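PDB 2X9X: CELL WALL surface anchor family protein from Streptococcus pneumoniae, which builds the backbone of the pneumococcal pilus as its repeating subunit, a multidomain cell-wall surface protein that probably contributes to adhesion. Local coordinates for residues I8-K13 with P256-V261; D136-Y141 with P251-P256. The protein carries 1 engineered substitution. One frame throughout, in Å; residues are numbered along the deposited sequence.

How the contacts relate
Contacts 1 and 2 lie about 13 Å apart, centre to centre, on the same side of the chain's centre. Their segments follow the chain in the order 8-13, 136-141, 251-256 and 256-261, with P256 shared, so that contact 2 falls within the long excursion spanned by contact 1. Strands 133-142 and 260-271 are neighbours in one mixed sheet, while strand 7-12 belongs to a separate antiparallel sheet packed against them. The sodium ion joins the pair, taking E258 from contact 1 and D136, V137 and D255 from contact 2. The metal thus ties together parts of the pilin far apart in sequence, consistent with holding neighbouring Cna-B-like regions together.

Contact 1 of 2, residues I8-K13 with P256-V261; sequences IDKDFK and PTEPKV. With NA (sodium ion), chain C.
I8, K10 and F12 pack against P256, E258 and P259 in a buried contact between strand 7-12 and the proline-rich approach to strand 260-271. The segments run nearly parallel, 12° apart, but share no direct hydrogen bond; packing of side chains, with the prolines also against the backbone of K10, makes the contact. At one end the CG2 branch of I8 rests on P256 CD at 3.7 Å. The ring of P256 also lies beside the backbone N of K10, which is buried without a hydrogen-bonding partner. K10 stands in the middle, fully extended with CG anti to the backbone N (chi1 175°), and its CD passes E258 CG at 3.8 Å. This reach takes NZ to a covalent link with N135 CG, an intramolecular Lys-Asn isopeptide bond characteristic of Gram-positive pilins; the same NZ hydrogen-bonds D58. E258 bends away to bind the sodium ion through OE2 at 2.6 Å. Its backbone O receives K260 NZ from above the carbonyl plane, at 3.0 Å, and S134 is a further partner of that amine.

At the other end the F12 ring lies over the pyrrolidine of P259 in a CH-pi contact, with P259 CB 3.9 Å from the ring centroid and 28° off its normal. V261 CG1 approaches F12 CZ obliquely at 3.7 Å, while K260 O lies at the ring edge. Polar links flank this packing: a water accepts from T257 N and donates to D9 OD1 at 2.8 Å, and K25 joins D9 OD1, K10 O and T257 O. Strand 7-12, an outermost strand of its five-stranded sheet, is paired through D9 and D11 with strand 36-45; across from it, K260 and V261 bond to V29 and E133, and strand 133-142 meets K10 through V137 and E258 through N135.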
loop_
_atom_site.group_PDB
_atom_site.type_symbol
_atom_site.label_atom_id
_atom_site.label_comp_id
_atom_site.label_asym_id
_atom_site.label_seq_id
_atom_site.Cartn_x
_atom_site.Cartn_y
_atom_site.Cartn_z
ATOM N N ILE A 8 4.382 -19.026 -13.886
ATOM C CA ILE A 8 4.659 -17.648 -13.507
ATOM C C ILE A 8 4.934 -17.504 -12.015
ATOM O O ILE A 8 4.443 -18.287 -11.201
ATOM C CB ILE A 8 3.485 -16.715 -13.902
ATOM C CG1 ILE A 8 3.917 -15.244 -13.883
ATOM C CG2 ILE A 8 2.291 -16.938 -12.976
ATOM C CD1 ILE A 8 2.944 -14.312 -14.602
ATOM N N ASP A 9 5.743 -16.510 -11.672
ATOM C CA ASP A 9 5.868 -16.066 -10.294
ATOM C C ASP A 9 6.127 -14.567 -10.271
ATOM O O ASP A 9 6.700 -14.005 -11.209
ATOM C CB ASP A 9 6.990 -16.810 -9.562
ATOM C CG ASP A 9 6.989 -16.545 -8.062
ATOM O OD1 ASP A 9 5.895 -16.330 -7.494
ATOM O OD2 ASP A 9 8.078 -16.556 -7.448
ATOM N N LYS A 10 5.667 -13.913 -9.214
ATOM C CA LYS A 10 6.039 -12.528 -8.960
ATOM C C LYS A 10 6.577 -12.426 -7.548
ATOM O O LYS A 10 6.037 -13.034 -6.629
ATOM C CB LYS A 10 4.852 -11.577 -9.109
ATOM C CG LYS A 10 5.230 -10.170 -8.714
ATOM C CD LYS A 10 4.085 -9.189 -8.777
ATOM C CE LYS A 10 4.614 -7.812 -8.425
ATOM N NZ LYS A 10 3.651 -6.739 -8.733
ATOM N N ASP A 11 7.642 -11.656 -7.372
ATOM C CA ASP A 11 8.204 -11.459 -6.046
ATOM C C ASP A 11 9.082 -10.225 -6.092
ATOM O O ASP A 11 9.165 -9.544 -7.124
ATOM C CB ASP A 11 9.016 -12.689 -5.621
ATOM C CG ASP A 11 9.011 -12.911 -4.111
ATOM O OD1 ASP A 11 8.909 -11.929 -3.345
ATOM O OD2 ASP A 11 9.118 -14.080 -3.690
ATOM N N PHE A 12 9.731 -9.924 -4.977
ATOM C CA PHE A 12 10.719 -8.858 -4.955
ATOM C C PHE A 12 11.873 -9.260 -5.865
ATOM O O PHE A 12 12.129 -10.453 -6.066
ATOM C CB PHE A 12 11.182 -8.597 -3.524
ATOM C CG PHE A 12 10.055 -8.261 -2.589
ATOM C CD1 PHE A 12 9.770 -9.066 -1.497
ATOM C CD2 PHE A 12 9.250 -7.161 -2.834
ATOM C CE1 PHE A 12 8.718 -8.760 -0.649
ATOM C CE2 PHE A 12 8.194 -6.851 -1.989
ATOM C CZ PHE A 12 7.930 -7.652 -0.896
ATOM N N LYS A 13 12.550 -8.270 -6.434
ATOM C CA LYS A 13 13.635 -8.528 -7.378
ATOM C C LYS A 13 14.659 -9.505 -6.808
ATOM O O LYS A 13 15.207 -9.283 -5.727
ATOM C CB LYS A 13 14.314 -7.219 -7.786
ATOM C CG LYS A 13 15.568 -7.389 -8.637
ATOM C CD LYS A 13 15.246 -7.943 -10.010
ATOM C CE LYS A 13 16.428 -7.775 -10.964
ATOM N NZ LYS A 13 17.625 -8.577 -10.566
ATOM N N PRO A 256 -0.222 -15.443 -10.111
ATOM C CA PRO A 256 0.767 -15.812 -9.091
ATOM C C PRO A 256 0.384 -15.256 -7.731
ATOM O O PRO A 256 -0.508 -14.414 -7.658
ATOM C CB PRO A 256 2.029 -15.094 -9.576
ATOM C CG PRO A 256 1.493 -13.889 -10.272
ATOM C CD PRO A 256 0.320 -14.433 -11.037
ATOM N N THR A 257 1.041 -15.721 -6.672
ATOM C CA THR A 257 0.831 -15.158 -5.342
ATOM C C THR A 257 1.813 -14.011 -5.114
ATOM O O THR A 257 3.027 -14.216 -5.064
ATOM C CB THR A 257 0.994 -16.218 -4.234
ATOM O OG1 THR A 257 0.103 -17.314 -4.480
ATOM C CG2 THR A 257 0.681 -15.616 -2.869
ATOM N N GLU A 258 1.283 -12.799 -4.981
ATOM C CA GLU A 258 2.125 -11.615 -4.825
ATOM C C GLU A 258 2.643 -11.434 -3.404
ATOM O O GLU A 258 1.959 -11.777 -2.434
ATOM C CB GLU A 258 1.367 -10.348 -5.229
ATOM C CG GLU A 258 1.073 -10.225 -6.703
ATOM C CD GLU A 258 -0.101 -11.068 -7.128
ATOM O OE1 GLU A 258 -0.896 -11.502 -6.261
ATOM O OE2 GLU A 258 -0.224 -11.295 -8.341
ATOM N N PRO A 259 3.849 -10.863 -3.276
ATOM C CA PRO A 259 4.366 -10.511 -1.951
ATOM C C PRO A 259 3.619 -9.297 -1.405
ATOM O O PRO A 259 2.779 -8.723 -2.100
ATOM C CB PRO A 259 5.828 -10.158 -2.229
ATOM C CG PRO A 259 5.843 -9.696 -3.648
ATOM C CD PRO A 259 4.754 -10.449 -4.364
ATOM N N LYS A 260 3.916 -8.921 -0.168
ATOM C CA LYS A 260 3.233 -7.809 0.478
ATOM C C LYS A 260 4.254 -6.970 1.225
ATOM O O LYS A 260 5.273 -7.492 1.682
ATOM C CB LYS A 260 2.184 -8.335 1.463
ATOM C CG LYS A 260 1.196 -9.334 0.860
ATOM C CD LYS A 260 0.002 -8.626 0.245
ATOM C CE LYS A 260 -0.911 -9.594 -0.498
ATOM N NZ LYS A 260 -0.368 -9.968 -1.838
ATOM N N VAL A 261 3.986 -5.672 1.345
ATOM C CA VAL A 261 4.844 -4.796 2.138
ATOM C C VAL A 261 4.028 -4.086 3.216
ATOM O O VAL A 261 2.816 -3.907 3.076
ATOM C CB VAL A 261 5.593 -3.770 1.269
ATOM C CG1 VAL A 261 6.427 -4.481 0.207
ATOM C CG2 VAL A 261 4.620 -2.815 0.629
HETATM NA NA NA C . -2.565 -11.872 -9.406
HETATM O O HOH W 1 3.390 -17.550 -7.136
#

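Contact 2 of 2, residues D136-Y141 with P251-P256. With NA (sodium ion), chain C.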
loop_
_atom_site.group_PDB
_atom_site.type_symbol
_atom_site.label_atom_id
_atom_site.label_comp_id
_atom_site.label_asym_id
_atom_site.label_seq_id
_atom_site.Cartn_x
_atom_site.Cartn_y
_atom_site.Cartn_z
ATOM N N ASP A 136 -0.630 -6.877 -7.949
ATOM C CA ASP A 136 -1.532 -7.933 -8.398
ATOM C C ASP A 136 -1.355 -8.134 -9.900
ATOM O O ASP A 136 -1.911 -7.387 -10.703
ATOM C CB ASP A 136 -2.984 -7.544 -8.066
ATOM C CG ASP A 136 -3.975 -8.623 -8.428
ATOM O OD1 ASP A 136 -3.572 -9.555 -9.129
ATOM O OD2 ASP A 136 -5.156 -8.556 -8.025
ATOM N N VAL A 137 -0.573 -9.139 -10.275
ATOM C CA VAL A 137 -0.271 -9.403 -11.677
ATOM C C VAL A 137 -1.111 -10.539 -12.243
ATOM O O VAL A 137 -1.347 -11.535 -11.573
ATOM C CB VAL A 137 1.218 -9.763 -11.862
ATOM C CG1 VAL A 137 1.466 -10.332 -13.258
ATOM C CG2 VAL A 137 2.095 -8.550 -11.603
ATOM N N THR A 138 -1.559 -10.389 -13.482
ATOM C CA THR A 138 -2.222 -11.485 -14.173
ATOM C C THR A 138 -1.565 -11.626 -15.542
ATOM O O THR A 138 -1.212 -10.626 -16.171
ATOM C CB THR A 138 -3.743 -11.248 -14.312
ATOM O OG1 THR A 138 -4.311 -10.994 -13.015
ATOM C CG2 THR A 138 -4.424 -12.467 -14.922
ATOM N N PHE A 139 -1.364 -12.867 -15.980
ATOM C CA PHE A 139 -0.838 -13.134 -17.316
ATOM C C PHE A 139 -1.946 -13.740 -18.156
ATOM O O PHE A 139 -2.431 -14.838 -17.867
ATOM C CB PHE A 139 0.380 -14.071 -17.262
ATOM C CG PHE A 139 0.934 -14.440 -18.621
ATOM C CD1 PHE A 139 1.440 -13.468 -19.468
ATOM C CD2 PHE A 139 0.959 -15.764 -19.042
ATOM C CE1 PHE A 139 1.953 -13.806 -20.713
ATOM C CE2 PHE A 139 1.472 -16.108 -20.288
ATOM C CZ PHE A 139 1.969 -15.127 -21.122
ATOM N N ASN A 140 -2.346 -13.011 -19.192
ATOM C CA ASN A 140 -3.440 -13.415 -20.058
ATOM C C ASN A 140 -2.878 -13.803 -21.420
ATOM O O ASN A 140 -2.187 -13.010 -22.053
ATOM C CB ASN A 140 -4.446 -12.267 -20.174
ATOM C CG ASN A 140 -4.972 -11.823 -18.816
ATOM O OD1 ASN A 140 -5.960 -12.359 -18.320
ATOM N ND2 ASN A 140 -4.304 -10.847 -18.203
ATOM N N TYR A 141 -3.163 -15.027 -21.855
ATOM C CA TYR A 141 -2.529 -15.583 -23.044
ATOM C C TYR A 141 -3.445 -16.593 -23.723
ATOM O O TYR A 141 -4.485 -16.966 -23.185
ATOM C CB TYR A 141 -1.231 -16.294 -22.647
ATOM C CG TYR A 141 -1.473 -17.642 -22.002
ATOM C CD1 TYR A 141 -1.902 -17.736 -20.682
ATOM C CD2 TYR A 141 -1.290 -18.822 -22.717
ATOM C CE1 TYR A 141 -2.135 -18.965 -20.091
ATOM C CE2 TYR A 141 -1.521 -20.057 -22.135
ATOM C CZ TYR A 141 -1.945 -20.121 -20.823
ATOM O OH TYR A 141 -2.181 -21.344 -20.243
ATOM N N PRO A 251 -7.200 -20.499 -22.580
ATOM C CA PRO A 251 -6.967 -21.104 -21.262
ATOM C C PRO A 251 -7.153 -20.097 -20.135
ATOM O O PRO A 251 -7.140 -18.889 -20.375
ATOM C CB PRO A 251 -5.491 -21.528 -21.322
ATOM C CG PRO A 251 -5.143 -21.550 -22.766
ATOM C CD PRO A 251 -5.985 -20.505 -23.413
ATOM N N LYS A 252 -7.318 -20.592 -18.912
ATOM C CA LYS A 252 -7.397 -19.712 -17.756
ATOM C C LYS A 252 -6.091 -18.937 -17.624
ATOM O O LYS A 252 -5.023 -19.440 -17.985
ATOM C CB LYS A 252 -7.698 -20.505 -16.481
ATOM C CG LYS A 252 -6.632 -21.514 -16.094
ATOM C CD LYS A 252 -7.066 -22.329 -14.879
ATOM C CE LYS A 252 -5.967 -23.282 -14.427
ATOM N NZ LYS A 252 -6.393 -24.131 -13.280
ATOM N N PRO A 253 -6.169 -17.700 -17.120
ATOM C CA PRO A 253 -4.961 -16.878 -16.994
ATOM C C PRO A 253 -4.051 -17.396 -15.884
ATOM O O PRO A 253 -4.472 -18.221 -15.070
ATOM C CB PRO A 253 -5.527 -15.508 -16.610
ATOM C CG PRO A 253 -6.788 -15.843 -15.885
ATOM C CD PRO A 253 -7.372 -16.959 -16.708
ATOM N N LEU A 254 -2.811 -16.921 -15.860
ATOM C CA LEU A 254 -1.905 -17.240 -14.764
ATOM C C LEU A 254 -1.984 -16.132 -13.726
ATOM O O LEU A 254 -1.978 -14.951 -14.069
ATOM C CB LEU A 254 -0.465 -17.407 -15.260
ATOM C CG LEU A 254 -0.214 -18.474 -16.326
ATOM C CD1 LEU A 254 1.290 -18.694 -16.516
ATOM C CD2 LEU A 254 -0.906 -19.783 -15.966
ATOM N N ASP A 255 -2.059 -16.527 -12.461
ATOM C CA ASP A 255 -2.314 -15.602 -11.369
ATOM C C ASP A 255 -1.439 -16.004 -10.185
ATOM O O ASP A 255 -1.847 -16.820 -9.361
ATOM C CB ASP A 255 -3.801 -15.675 -11.004
ATOM C CG ASP A 255 -4.182 -14.750 -9.868
ATOM O OD1 ASP A 255 -3.331 -14.483 -8.999
ATOM O OD2 ASP A 255 -5.348 -14.301 -9.836
ATOM N N PRO A 256 -0.222 -15.443 -10.111
ATOM C CA PRO A 256 0.767 -15.812 -9.091
ATOM C C PRO A 256 0.384 -15.256 -7.731
ATOM O O PRO A 256 -0.508 -14.414 -7.658
ATOM C CB PRO A 256 2.029 -15.094 -9.576
ATOM C CG PRO A 256 1.493 -13.889 -10.272
ATOM C CD PRO A 256 0.320 -14.433 -11.037
HETATM NA NA NA C . -2.565 -11.872 -9.406
HETATM O O HOH W 2 -6.517 -12.381 -11.688
HETATM O O HOH W 3 -5.591 -16.541 -20.604
HETATM O O HOH W 4 -3.657 -21.779 -18.048
#
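F139 and L254 form a single antiparallel bridge that fastens the loop 251-256 along strand 133-142, next to a sodium site. The pair is hydrogen-bonded in both directions: F139 N to L254 O at 2.9 Å and nearly straight (173°), and L254 N to F139 O, each donor lying in the carbonyl plane. Their side chains run alongside each other, F139 CD2 meeting L254 CD1 at 3.9 Å, and the F139 ring also meets W56. Toward the metal, V137 O binds sodium at 2.5 Å and touches P256 CD, while D136 OD1 and D255 OD1 add carboxylate ligands and E258 supplies the fourth protein ligand. The site thus joins strand 133-142 to the loop between strands 240-246 and 260-271, segments of two different Cna-B-like family regions. The ion, helped by K219 in a salt bridge with D136 OD2, probably offsets the gathering of three acidic side chains. A water links T138 OG1, also bonded to T150, with D255 OD2. T138 CG2 lies beside P253 CB at 3.6 Å, the two side chains pointing the same way.

Beyond the bridge, Y141 carries its ring between N and C (chi1 76°), which sets OH against P251 CB at 3.5 Å; a water hydrogen-bonded to OH donates to K252 O.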